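Local structure of uncharacterized protein from DUF35 family (Sulfolobus solfataricus, 3IRB) at residues Ser51-Ile56 against Glu65-Lys70; Ile133-Phe136 against Leu140-Lys143; Glu26-Pro31 against Gln35-Leu40; Pro102-Leu107 against Gly123-Gly128; Gly47-Cys50 against Arg55-Val58. The protein is of unknown function but binds zinc and, with its zinc-ribbon and OB-fold domains, may serve as an acyl-CoA-binding protein. One frame throughout, in Å; residues are numbered along the deposited sequence.

How the contacts relate
Along the chain contact 3 comes first, at the break between helices 12-28 and 30-41; contacts 5 and 1 follow in the zinc ribbon, then contacts 4 and 2 in the OB-fold. Contacts 1 and 5 share Arg55, Ile56 and the zinc ion, their centres about 8 Å apart. Contact 2 lies about 12 Å from contact 4, centre to centre, while the centres of contacts 1 and 4 are about 31 Å apart, on opposite sides of the chain's centre. Contact 3 reaches contact 2 through Leu40, which packs on Phe136 and Leu140. Contacts 1, 2, 4 and 5 reach one mixed sheet, so strand pairing links the zinc-ribbon and OB-fold parts, with the metal toward one end.

Contact 1: Ser51-Ile56 against Glu65-Lys70; sequences SKCGRI and EHCFVK. With ZN (zinc ion), chain C.
Cys53 SG is gripped from three directions: it binds the zinc ion at 2.3 Å, takes a hydrogen bond from Arg55 NH1 at 3.2 Å and a longer one from Arg55 N at 3.5 Å. The NH1 donor reaches the sulfur within the guanidinium plane, and such bonds probably draw off some of the thiolate's charge. Across from it Cys67 SG binds the same zinc ion, also at 2.3 Å, its chi1 of -60° turning the sulfur to the metal, and it packs 3.4 Å from Cys53 CB. The Arg55 guanidinium lies flat on the His66 ring, centres 3.9 Å apart and planes 27° apart, with CZ over the rim of the imidazole. Arg55 NE and His66 ND1 are near each other there, but in stacking and not in a hydrogen bond. A salt bridge from NE to Glu114 adds a further hold, so the arginine is fixed by sulfur, ring and carboxylate together. Lys52 runs its extended chain beside Cys67, with CB 3.7 Å from Cys67 SG, and its NZ reaches Cys67 O through a water. A second water joins Ser51 N to Lys70 O. Phe68 and Val69 form a G1 beta bulge opposite Cys64. With Cys50 and Cys64 completing the site, this is the four-cysteine centre of a rubredoxin-like zinc ribbon, two CxxC turns facing each other across the metal.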
# COMPACT_ATOMS: atom_id res chain seq x y z
N SER A 51 12.52 -15.05 9.62
CA SER A 51 13.08 -16.38 9.49
C SER A 51 12.54 -17.31 10.56
O SER A 51 12.63 -18.53 10.43
CB SER A 51 14.60 -16.34 9.55
OG SER A 51 15.11 -15.57 8.48
N LYS A 52 12.02 -16.73 11.64
CA LYS A 52 11.56 -17.55 12.76
C LYS A 52 10.14 -18.06 12.57
O LYS A 52 9.87 -19.22 12.91
CB LYS A 52 11.65 -16.80 14.09
CG LYS A 52 11.62 -17.79 15.26
CD LYS A 52 12.17 -17.26 16.55
CE LYS A 52 12.44 -18.42 17.51
NZ LYS A 52 12.38 -18.00 18.95
N CYS A 53 9.26 -17.24 12.01
CA CYS A 53 7.86 -17.67 11.78
C CYS A 53 7.48 -17.71 10.31
O CYS A 53 6.37 -18.17 9.97
CB CYS A 53 6.91 -16.74 12.53
SG CYS A 53 6.88 -15.02 11.91
N GLY A 54 8.36 -17.23 9.44
CA GLY A 54 8.08 -17.25 8.02
C GLY A 54 7.07 -16.21 7.53
O GLY A 54 6.78 -16.21 6.36
N ARG A 55 6.51 -15.37 8.40
CA ARG A 55 5.61 -14.30 7.95
C ARG A 55 6.33 -13.34 7.01
O ARG A 55 7.48 -12.95 7.28
CB ARG A 55 5.09 -13.53 9.15
CG ARG A 55 4.10 -14.31 10.01
CD ARG A 55 3.61 -13.43 11.15
NE ARG A 55 2.56 -14.06 11.93
CZ ARG A 55 2.76 -14.95 12.90
NH1 ARG A 55 3.98 -15.35 13.23
NH2 ARG A 55 1.70 -15.46 13.53
N ILE A 56 5.64 -12.93 5.93
CA ILE A 56 6.13 -11.94 5.01
C ILE A 56 5.33 -10.66 5.23
O ILE A 56 4.13 -10.72 5.27
CB ILE A 56 6.01 -12.42 3.56
CG1 ILE A 56 6.87 -13.67 3.32
CG2 ILE A 56 6.46 -11.34 2.61
CD1 ILE A 56 6.63 -14.34 1.94
N GLU A 65 7.29 -8.47 15.55
CA GLU A 65 6.78 -8.35 16.94
C GLU A 65 6.10 -9.65 17.44
O GLU A 65 5.94 -9.82 18.65
CB GLU A 65 5.82 -7.15 17.08
CG GLU A 65 5.15 -6.95 18.46
CD GLU A 65 6.11 -6.74 19.65
OE1 GLU A 65 7.34 -6.65 19.48
OE2 GLU A 65 5.60 -6.64 20.79
N HIS A 66 5.76 -10.57 16.53
CA HIS A 66 5.26 -11.90 16.89
C HIS A 66 6.33 -12.74 17.54
O HIS A 66 6.08 -13.37 18.56
CB HIS A 66 4.71 -12.62 15.67
CG HIS A 66 3.52 -11.95 15.08
ND1 HIS A 66 3.51 -11.45 13.79
CD2 HIS A 66 2.31 -11.66 15.61
CE1 HIS A 66 2.33 -10.89 13.55
NE2 HIS A 66 1.59 -11.01 14.64
N CYS A 67 7.54 -12.73 16.95
CA CYS A 67 8.66 -13.54 17.44
C CYS A 67 9.64 -12.78 18.33
O CYS A 67 10.47 -13.42 18.96
CB CYS A 67 9.45 -14.10 16.26
SG CYS A 67 8.50 -15.16 15.15
N PHE A 68 9.57 -11.45 18.35
CA PHE A 68 10.54 -10.59 19.06
C PHE A 68 11.97 -10.74 18.56
O PHE A 68 12.89 -10.91 19.35
CB PHE A 68 10.48 -10.83 20.59
CG PHE A 68 9.09 -10.82 21.13
CD1 PHE A 68 8.33 -9.65 21.09
CD2 PHE A 68 8.53 -11.97 21.65
CE1 PHE A 68 7.03 -9.64 21.57
CE2 PHE A 68 7.23 -11.97 22.13
CZ PHE A 68 6.47 -10.80 22.09
N VAL A 69 12.14 -10.72 17.23
CA VAL A 69 13.43 -10.89 16.59
C VAL A 69 13.53 -9.96 15.38
O VAL A 69 12.51 -9.60 14.74
CB VAL A 69 13.66 -12.34 16.09
CG1 VAL A 69 13.65 -13.33 17.25
CG2 VAL A 69 12.66 -12.70 15.06
N LYS A 70 14.77 -9.59 15.09
CA LYS A 70 15.12 -8.82 13.91
C LYS A 70 14.81 -9.63 12.63
O LYS A 70 14.96 -10.86 12.60
CB LYS A 70 16.64 -8.49 13.97
CG LYS A 70 17.01 -7.11 13.47
CD LYS A 70 17.11 -7.02 11.95
CE LYS A 70 17.02 -5.58 11.46
ZN ZN C . 8.35 -13.89 13.25
O HOH W 1 13.69 -13.09 11.54
O HOH W 2 10.36 -16.02 19.50

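Contact 2: Ile133-Phe136 against Leu140-Lys143; sequences ILSF and LRVK. With SO4 (sulfate ion), chain E.
Strands 133-135 and 141-143 run antiparallel at 141° as a hairpin, with a classic beta bulge where Leu134 N and Ser135 N both donate to Arg141 O, at 2.8 and 3.2 Å. The return bond from Arg141 N to Ser135 O is weak. On the face of Ile133 and Val142, Ile133 CG1 meets Val142 CG1 while its CG2 branch approaches Leu140 CD2 at 4.2 Å and sits over the centre of the Phe136 ring. Leu140 leans its CG on Ser135 O (3.4 Å) and on Phe136 CA, and beyond the hairpin it touches Leu40. An alanine at Leu140 would keep CB but is likely to open a gap between Ile133, Phe136 and Leu40. Leu134 lies across the lysine chain, its CD1 3.8 Å from Lys143 CB, and Lys143 NZ goes on to a salt bridge with Asp145. On the other face Arg141, bent at chi3 (-70°), presents its guanidinium edge to a sulfate: NE donates to O4 at 3.0 Å and NH2 to O1 at 2.7 Å. Ser135 OG also approaches O3 of this ion, at a doubtfully short distance. The hairpin thus sets an apolar face against an anion-holding one, though the sulfate probably came from the crystallisation liquor.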
# COMPACT_ATOMS: atom_id res chain seq x y z
N ILE A 133 -1.08 -2.17 -10.43
CA ILE A 133 -0.38 -0.96 -9.98
C ILE A 133 0.00 -0.09 -11.17
O ILE A 133 0.74 -0.54 -12.04
CB ILE A 133 0.88 -1.31 -9.15
CG1 ILE A 133 0.48 -2.10 -7.90
CG2 ILE A 133 1.65 -0.03 -8.79
CD1 ILE A 133 1.59 -2.90 -7.29
N LEU A 134 -0.52 1.14 -11.21
CA LEU A 134 -0.21 2.10 -12.27
C LEU A 134 0.98 2.98 -11.92
O LEU A 134 1.74 3.38 -12.79
CB LEU A 134 -1.43 2.99 -12.54
CG LEU A 134 -2.69 2.27 -13.08
CD1 LEU A 134 -3.75 3.29 -13.46
CD2 LEU A 134 -2.30 1.41 -14.28
N SER A 135 1.13 3.30 -10.63
CA SER A 135 2.23 4.18 -10.17
C SER A 135 2.81 3.68 -8.87
O SER A 135 2.06 3.39 -7.93
CB SER A 135 1.73 5.62 -9.98
OG SER A 135 2.73 6.47 -9.40
N PHE A 136 4.14 3.61 -8.83
CA PHE A 136 4.89 3.18 -7.65
C PHE A 136 5.42 4.38 -6.83
O PHE A 136 6.16 4.19 -5.88
CB PHE A 136 6.05 2.29 -8.11
CG PHE A 136 5.60 0.98 -8.71
CD1 PHE A 136 5.21 0.91 -10.04
CD2 PHE A 136 5.55 -0.17 -7.94
CE1 PHE A 136 4.78 -0.29 -10.60
CE2 PHE A 136 5.11 -1.38 -8.48
CZ PHE A 136 4.74 -1.44 -9.83
N LEU A 140 0.73 4.89 -3.61
CA LEU A 140 0.53 4.17 -4.85
C LEU A 140 -0.87 4.38 -5.46
O LEU A 140 -1.85 4.65 -4.75
CB LEU A 140 0.79 2.68 -4.68
CG LEU A 140 2.28 2.26 -4.70
CD1 LEU A 140 2.99 2.79 -3.51
CD2 LEU A 140 2.48 0.73 -4.78
N ARG A 141 -0.92 4.27 -6.78
CA ARG A 141 -2.16 4.30 -7.53
C ARG A 141 -2.34 2.97 -8.24
O ARG A 141 -1.43 2.48 -8.94
CB ARG A 141 -2.15 5.38 -8.63
CG ARG A 141 -2.05 6.83 -8.17
CD ARG A 141 -2.41 7.78 -9.35
NE ARG A 141 -1.39 7.78 -10.40
CZ ARG A 141 -1.53 7.27 -11.63
NH1 ARG A 141 -2.65 6.69 -12.01
NH2 ARG A 141 -0.52 7.32 -12.47
N VAL A 142 -3.54 2.43 -8.11
CA VAL A 142 -3.89 1.17 -8.73
C VAL A 142 -5.19 1.33 -9.52
O VAL A 142 -5.96 2.27 -9.28
CB VAL A 142 -4.04 0.04 -7.70
CG1 VAL A 142 -2.85 0.00 -6.76
CG2 VAL A 142 -5.36 0.15 -6.93
N LYS A 143 -5.42 0.44 -10.46
CA LYS A 143 -6.70 0.41 -11.15
C LYS A 143 -7.30 -0.97 -11.08
O LYS A 143 -6.57 -1.97 -10.95
CB LYS A 143 -6.56 0.84 -12.61
CG LYS A 143 -5.89 -0.16 -13.51
CD LYS A 143 -6.40 -0.02 -14.94
CE LYS A 143 -5.46 -0.74 -15.93
NZ LYS A 143 -6.08 -0.89 -17.30
S SO4 E . 2.27 9.23 -11.21
O1 SO4 E . 1.81 8.63 -12.44
O2 SO4 E . 2.71 10.60 -11.43
O3 SO4 E . 3.43 8.48 -10.71
O4 SO4 E . 1.22 9.21 -10.18

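Contact 3: Glu26-Pro31 against Gln35-Leu40; sequences EYTVGP and QFFNGL
Phe37 brings the CE2 corner of its ring against Thr28, 3.4 Å from OG1, the two side chains crossing at about a right angle. The setting is a sharp bend between two consecutive helices: helix 12-28 ends, Val29 is the first residue to leave helical angles, and helix 30-41 sets off in a new direction. Phe37 spans the bend from the second helix, CG anti to its carbonyl carbon (chi1 -75°), which throws the ring back to the end of the first. Tyr27 CB meets the rim of that ring near its plane, 3.9 Å from Phe37 CE2, while the tyrosine's phenol leads away and the residue packs on Pro59. Thr28 OG1 is already engaged by a hydrogen bond with Arg24 O of its own helix, so its approach to the aromatic ring is packing. Phe36 CD2 lies over the centre of one Phe37 face, so neighbours on the same helix also limit how the ring can sit. Gly30, with a positive phi of 88°, makes the turn in a conformation that a side chain would obstruct. Pro31 lies in the next helix, and both Pro31 and Gln35 touch Tyr74 of strand 69-76. Gln35 N donates to Pro31 O at 3.0 Å, an i to i+4 helical bond. A water donates a hydrogen bond to that same Pro31 O at 2.6 Å and accepts one from Gln35 NE2 at 3.2 Å.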
# COMPACT_ATOMS: atom_id res chain seq x y z
N GLU A 26 6.75 7.05 8.54
CA GLU A 26 6.81 5.93 9.49
C GLU A 26 7.46 4.70 8.87
O GLU A 26 8.36 4.12 9.47
CB GLU A 26 5.43 5.60 10.06
CG GLU A 26 4.90 6.74 10.97
CD GLU A 26 3.44 6.59 11.41
OE1 GLU A 26 2.86 5.50 11.21
OE2 GLU A 26 2.89 7.58 11.96
N TYR A 27 7.04 4.34 7.65
CA TYR A 27 7.62 3.19 6.93
C TYR A 27 9.08 3.41 6.54
O TYR A 27 9.81 2.45 6.31
CB TYR A 27 6.83 2.88 5.66
CG TYR A 27 5.45 2.29 5.95
CD1 TYR A 27 5.31 1.15 6.75
CD2 TYR A 27 4.30 2.87 5.43
CE1 TYR A 27 4.06 0.62 7.03
CE2 TYR A 27 3.06 2.33 5.68
CZ TYR A 27 2.94 1.22 6.49
OH TYR A 27 1.68 0.72 6.73
N THR A 28 9.49 4.66 6.39
CA THR A 28 10.83 4.97 5.85
C THR A 28 11.95 4.65 6.78
O THR A 28 13.03 4.29 6.33
CB THR A 28 10.97 6.45 5.50
OG1 THR A 28 10.01 6.76 4.48
CG2 THR A 28 12.38 6.77 4.98
N VAL A 29 11.68 4.75 8.09
CA VAL A 29 12.69 4.55 9.10
C VAL A 29 13.35 3.17 9.00
O VAL A 29 12.66 2.15 8.91
CB VAL A 29 12.06 4.74 10.52
CG1 VAL A 29 12.99 4.26 11.61
CG2 VAL A 29 11.67 6.16 10.74
N GLY A 30 14.68 3.13 9.06
CA GLY A 30 15.39 1.88 9.15
C GLY A 30 15.73 1.25 7.81
O GLY A 30 15.31 1.72 6.76
N PRO A 31 16.52 0.18 7.85
CA PRO A 31 17.04 -0.42 6.61
C PRO A 31 15.92 -1.08 5.78
O PRO A 31 16.02 -1.09 4.55
CB PRO A 31 18.07 -1.46 7.11
CG PRO A 31 17.71 -1.70 8.56
CD PRO A 31 17.16 -0.37 9.05
N GLN A 35 14.91 -0.40 1.87
CA GLN A 35 14.69 -1.43 0.84
C GLN A 35 13.35 -1.25 0.17
O GLN A 35 13.22 -1.35 -1.03
CB GLN A 35 14.70 -2.85 1.43
CG GLN A 35 16.06 -3.43 1.77
CD GLN A 35 17.00 -3.47 0.57
OE1 GLN A 35 16.71 -4.09 -0.44
NE2 GLN A 35 18.13 -2.80 0.70
N PHE A 36 12.33 -1.00 0.97
CA PHE A 36 10.99 -0.81 0.41
C PHE A 36 10.95 0.34 -0.59
O PHE A 36 10.49 0.18 -1.71
CB PHE A 36 9.96 -0.59 1.51
CG PHE A 36 8.59 -0.41 0.99
CD1 PHE A 36 7.89 -1.48 0.43
CD2 PHE A 36 7.98 0.84 1.04
CE1 PHE A 36 6.61 -1.29 -0.08
CE2 PHE A 36 6.72 1.04 0.56
CZ PHE A 36 6.03 -0.01 -0.01
N PHE A 37 11.38 1.53 -0.16
CA PHE A 37 11.29 2.72 -1.02
C PHE A 37 12.24 2.66 -2.22
O PHE A 37 11.91 3.14 -3.30
CB PHE A 37 11.43 4.01 -0.21
CG PHE A 37 10.19 4.30 0.59
CD1 PHE A 37 9.06 4.84 -0.05
CD2 PHE A 37 10.09 3.91 1.91
CE1 PHE A 37 7.90 5.03 0.65
CE2 PHE A 37 8.93 4.11 2.60
CZ PHE A 37 7.84 4.66 1.99
N ASN A 38 13.42 2.07 -2.02
CA ASN A 38 14.28 1.76 -3.16
C ASN A 38 13.61 0.81 -4.14
O ASN A 38 13.73 1.00 -5.36
CB ASN A 38 15.62 1.17 -2.70
CG ASN A 38 16.54 2.23 -2.15
OD1 ASN A 38 16.31 3.42 -2.35
ND2 ASN A 38 17.60 1.80 -1.46
N GLY A 39 12.91 -0.19 -3.63
CA GLY A 39 12.16 -1.13 -4.47
C GLY A 39 11.11 -0.44 -5.33
O GLY A 39 10.97 -0.74 -6.52
N LEU A 40 10.38 0.50 -4.74
CA LEU A 40 9.36 1.26 -5.48
C LEU A 40 9.96 2.02 -6.67
O LEU A 40 9.33 2.11 -7.75
CB LEU A 40 8.64 2.24 -4.55
CG LEU A 40 7.70 1.66 -3.49
CD1 LEU A 40 7.05 2.80 -2.71
CD2 LEU A 40 6.65 0.68 -4.04
O HOH W 3 18.34 -0.93 3.34

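Contact 4: Pro102-Leu107 against Gly123-Gly128; sequences PVYIAL and GNVKVG
This is a CH-pi packing contact in the OB-fold, between strand 98-109 and the loop that leaves strand 114-123. Val125 sets its CB over the middle of the Tyr104 ring, 3.7 Å from the centroid and only 11° off the ring normal. Its two methyls spread over the same face: CG1 lies near Tyr104 CD2, and CG2 lies 3.7 Å from Tyr104 CD1. The valine has CG1 anti to its backbone N (chi1 175°), which turns both branches to the aromatic face. The two side chains run antiparallel to each other, and the phenol end reaches toward Gly123. There Tyr104 OH is joined to Gly123 O through a water, 2.7 Å from the hydroxyl oxygen and 2.7 Å from the carbonyl oxygen. A second water links Pro102 O, at 2.8 Å, with Gly123 N, and both waters sit at the edge of the ring. The loop is bent at Asn124, the centre of an inverse gamma turn with a weak bond from Val125 N to Gly123 O; Asn124 ND2 bonds to the C-terminal carboxylate of Asp145. Replacing Tyr104 by an alanine would probably uncover Val125 and leave the water on Gly123 O without its hydroxyl mate. Around the ring stand Tyr87, its plane steeply turned at about 70°, with Ile89 of strand 83-92 and Ala121 of strand 114-123. Tyr104 thus packs the loop between strands 114-123 and 132-135 against the antiparallel strands of the OB-fold barrel.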
# COMPACT_ATOMS: atom_id res chain seq x y z
N PRO A 102 -14.95 8.61 -9.58
CA PRO A 102 -14.73 8.65 -8.14
C PRO A 102 -13.36 8.15 -7.77
O PRO A 102 -12.76 7.29 -8.48
CB PRO A 102 -15.78 7.67 -7.60
CG PRO A 102 -16.82 7.61 -8.62
CD PRO A 102 -16.16 7.85 -9.94
N VAL A 103 -12.85 8.68 -6.66
CA VAL A 103 -11.57 8.26 -6.11
C VAL A 103 -11.85 7.27 -4.99
O VAL A 103 -12.72 7.49 -4.14
CB VAL A 103 -10.79 9.46 -5.56
CG1 VAL A 103 -9.57 8.98 -4.76
CG2 VAL A 103 -10.40 10.39 -6.70
N TYR A 104 -11.14 6.17 -5.02
CA TYR A 104 -11.29 5.18 -3.97
C TYR A 104 -10.05 5.21 -3.09
O TYR A 104 -8.95 5.29 -3.61
CB TYR A 104 -11.47 3.81 -4.57
CG TYR A 104 -12.70 3.62 -5.42
CD1 TYR A 104 -12.72 4.06 -6.74
CD2 TYR A 104 -13.82 2.98 -4.93
CE1 TYR A 104 -13.83 3.89 -7.53
CE2 TYR A 104 -14.94 2.79 -5.74
CZ TYR A 104 -14.93 3.27 -7.03
OH TYR A 104 -16.02 3.10 -7.85
N ILE A 105 -10.22 5.08 -1.78
CA ILE A 105 -9.10 4.88 -0.89
C ILE A 105 -9.21 3.39 -0.54
O ILE A 105 -10.24 2.98 0.01
CB ILE A 105 -9.19 5.75 0.39
CG1 ILE A 105 -9.43 7.23 0.06
CG2 ILE A 105 -7.94 5.57 1.24
CD1 ILE A 105 -8.36 7.92 -0.86
N ALA A 106 -8.21 2.61 -0.91
CA ALA A 106 -8.28 1.14 -0.76
C ALA A 106 -7.14 0.59 0.06
O ALA A 106 -6.03 1.12 0.01
CB ALA A 106 -8.29 0.45 -2.14
N LEU A 107 -7.41 -0.48 0.81
CA LEU A 107 -6.35 -1.33 1.34
C LEU A 107 -6.09 -2.44 0.35
O LEU A 107 -6.98 -3.25 0.05
CB LEU A 107 -6.75 -1.94 2.66
CG LEU A 107 -5.66 -2.80 3.30
CD1 LEU A 107 -4.39 -2.00 3.51
CD2 LEU A 107 -6.23 -3.37 4.62
N GLY A 123 -11.45 2.90 -11.20
CA GLY A 123 -12.04 1.92 -12.06
C GLY A 123 -13.29 1.27 -11.46
O GLY A 123 -14.00 1.86 -10.64
N ASN A 124 -13.52 0.04 -11.88
CA ASN A 124 -14.68 -0.76 -11.45
C ASN A 124 -14.34 -1.48 -10.17
O ASN A 124 -14.35 -2.71 -10.10
CB ASN A 124 -15.08 -1.73 -12.55
CG ASN A 124 -15.57 -1.01 -13.76
OD1 ASN A 124 -16.30 -0.03 -13.65
ND2 ASN A 124 -15.16 -1.48 -14.94
N VAL A 125 -14.03 -0.69 -9.14
CA VAL A 125 -13.53 -1.19 -7.88
C VAL A 125 -14.64 -1.98 -7.14
O VAL A 125 -15.76 -1.51 -7.02
CB VAL A 125 -13.02 -0.06 -6.99
CG1 VAL A 125 -12.60 -0.59 -5.59
CG2 VAL A 125 -11.82 0.64 -7.65
N LYS A 126 -14.30 -3.17 -6.68
CA LYS A 126 -15.14 -3.90 -5.74
C LYS A 126 -14.24 -4.74 -4.88
O LYS A 126 -13.08 -5.02 -5.24
CB LYS A 126 -16.24 -4.75 -6.42
CG LYS A 126 -15.80 -5.73 -7.48
CD LYS A 126 -16.97 -6.51 -8.18
CE LYS A 126 -17.77 -5.68 -9.14
NZ LYS A 126 -18.78 -6.49 -9.94
N VAL A 127 -14.76 -5.16 -3.73
CA VAL A 127 -13.98 -5.95 -2.81
C VAL A 127 -13.60 -7.28 -3.47
O VAL A 127 -14.43 -7.91 -4.16
CB VAL A 127 -14.69 -6.10 -1.43
CG1 VAL A 127 -15.97 -6.94 -1.50
CG2 VAL A 127 -13.73 -6.66 -0.43
N GLY A 128 -12.35 -7.67 -3.31
CA GLY A 128 -11.80 -8.89 -3.87
C GLY A 128 -11.21 -8.78 -5.26
O GLY A 128 -10.56 -9.69 -5.73
O HOH W 4 -13.11 5.50 -10.55
O HOH W 5 -15.90 3.73 -10.52

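Contact 5: Gly47-Cys50 against Arg55-Val58; sequences GSKC and RIFV. With ZN (zinc ion), chain C.
The contact is the hairpin that carries the first cysteine pair of the zinc site, with Cys50 just after strand 46-49. Ser48 and Phe57 form an antiparallel hydrogen-bonded pair: Phe57 N donates to Ser48 O at 2.8 Å, and Ser48 N returns to Phe57 O at 3.1 Å. Nearer the metal Cys50 N donates to Arg55 O at 2.9 Å, tying the start of the turn to its far arm. Cys50 SG, anti to the backbone N (chi1 177°), is thereby carried to the zinc ion. This is the zinc knuckle of a rubredoxin-like ribbon, the CxxC turn being completed by Cys53. On the face of Lys49 and Ile56, a non-hydrogen-bonded pair, the aliphatic part of the lysine crosses the isoleucine with Lys49 CG 3.8 Å from Ile56 CG1. On the other face Phe57 meets Cys50 CB at its ring edge, CE2 4.4 Å away, and packs on Ile71. Ser48 OG points to the same side and is bonded to Arg61 O. Gly47 passes tightly beside the opposite strand, its CA 3.0 Å from Phe57 O, where a CB would clash with that oxygen.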
# COMPACT_ATOMS: atom_id res chain seq x y z
N GLY A 47 8.98 -6.85 0.36
CA GLY A 47 8.56 -7.19 1.70
C GLY A 47 9.75 -7.77 2.43
O GLY A 47 10.84 -7.90 1.85
N SER A 48 9.54 -8.08 3.70
CA SER A 48 10.56 -8.79 4.46
C SER A 48 9.96 -10.05 5.05
O SER A 48 8.74 -10.13 5.29
CB SER A 48 11.14 -7.89 5.53
OG SER A 48 10.17 -7.58 6.47
N LYS A 49 10.82 -11.03 5.32
CA LYS A 49 10.35 -12.33 5.77
C LYS A 49 11.06 -12.73 7.03
O LYS A 49 12.28 -12.91 7.02
CB LYS A 49 10.54 -13.39 4.69
CG LYS A 49 10.09 -14.78 5.11
CD LYS A 49 10.34 -15.85 4.02
CE LYS A 49 9.60 -17.14 4.35
NZ LYS A 49 9.76 -18.17 3.31
N CYS A 50 10.29 -12.88 8.11
CA CYS A 50 10.85 -13.34 9.37
C CYS A 50 11.29 -14.79 9.24
O CYS A 50 10.54 -15.66 8.80
CB CYS A 50 9.83 -13.22 10.51
SG CYS A 50 10.38 -13.82 12.07
N ARG A 55 6.51 -15.37 8.40
CA ARG A 55 5.61 -14.30 7.95
C ARG A 55 6.33 -13.34 7.01
O ARG A 55 7.48 -12.95 7.28
CB ARG A 55 5.09 -13.53 9.15
CG ARG A 55 4.10 -14.31 10.01
CD ARG A 55 3.61 -13.43 11.15
NE ARG A 55 2.56 -14.06 11.93
CZ ARG A 55 2.76 -14.95 12.90
NH1 ARG A 55 3.98 -15.35 13.23
NH2 ARG A 55 1.70 -15.46 13.53
N ILE A 56 5.64 -12.93 5.93
CA ILE A 56 6.13 -11.94 5.01
C ILE A 56 5.33 -10.66 5.23
O ILE A 56 4.13 -10.72 5.27
CB ILE A 56 6.01 -12.42 3.56
CG1 ILE A 56 6.87 -13.67 3.32
CG2 ILE A 56 6.46 -11.34 2.61
CD1 ILE A 56 6.63 -14.34 1.94
N PHE A 57 6.03 -9.53 5.42
CA PHE A 57 5.39 -8.26 5.75
C PHE A 57 5.56 -7.30 4.60
O PHE A 57 6.63 -7.20 4.02
CB PHE A 57 6.02 -7.60 6.98
CG PHE A 57 5.95 -8.44 8.22
CD1 PHE A 57 4.83 -8.38 9.05
CD2 PHE A 57 6.97 -9.33 8.53
CE1 PHE A 57 4.74 -9.13 10.18
CE2 PHE A 57 6.88 -10.11 9.67
CZ PHE A 57 5.76 -10.01 10.51
N VAL A 58 4.50 -6.55 4.32
CA VAL A 58 4.58 -5.45 3.36
C VAL A 58 3.91 -4.23 4.03
O VAL A 58 2.88 -4.38 4.66
CB VAL A 58 3.91 -5.82 2.02
CG1 VAL A 58 2.37 -5.95 2.15
CG2 VAL A 58 4.34 -4.83 0.92
ZN ZN C . 8.35 -13.89 13.25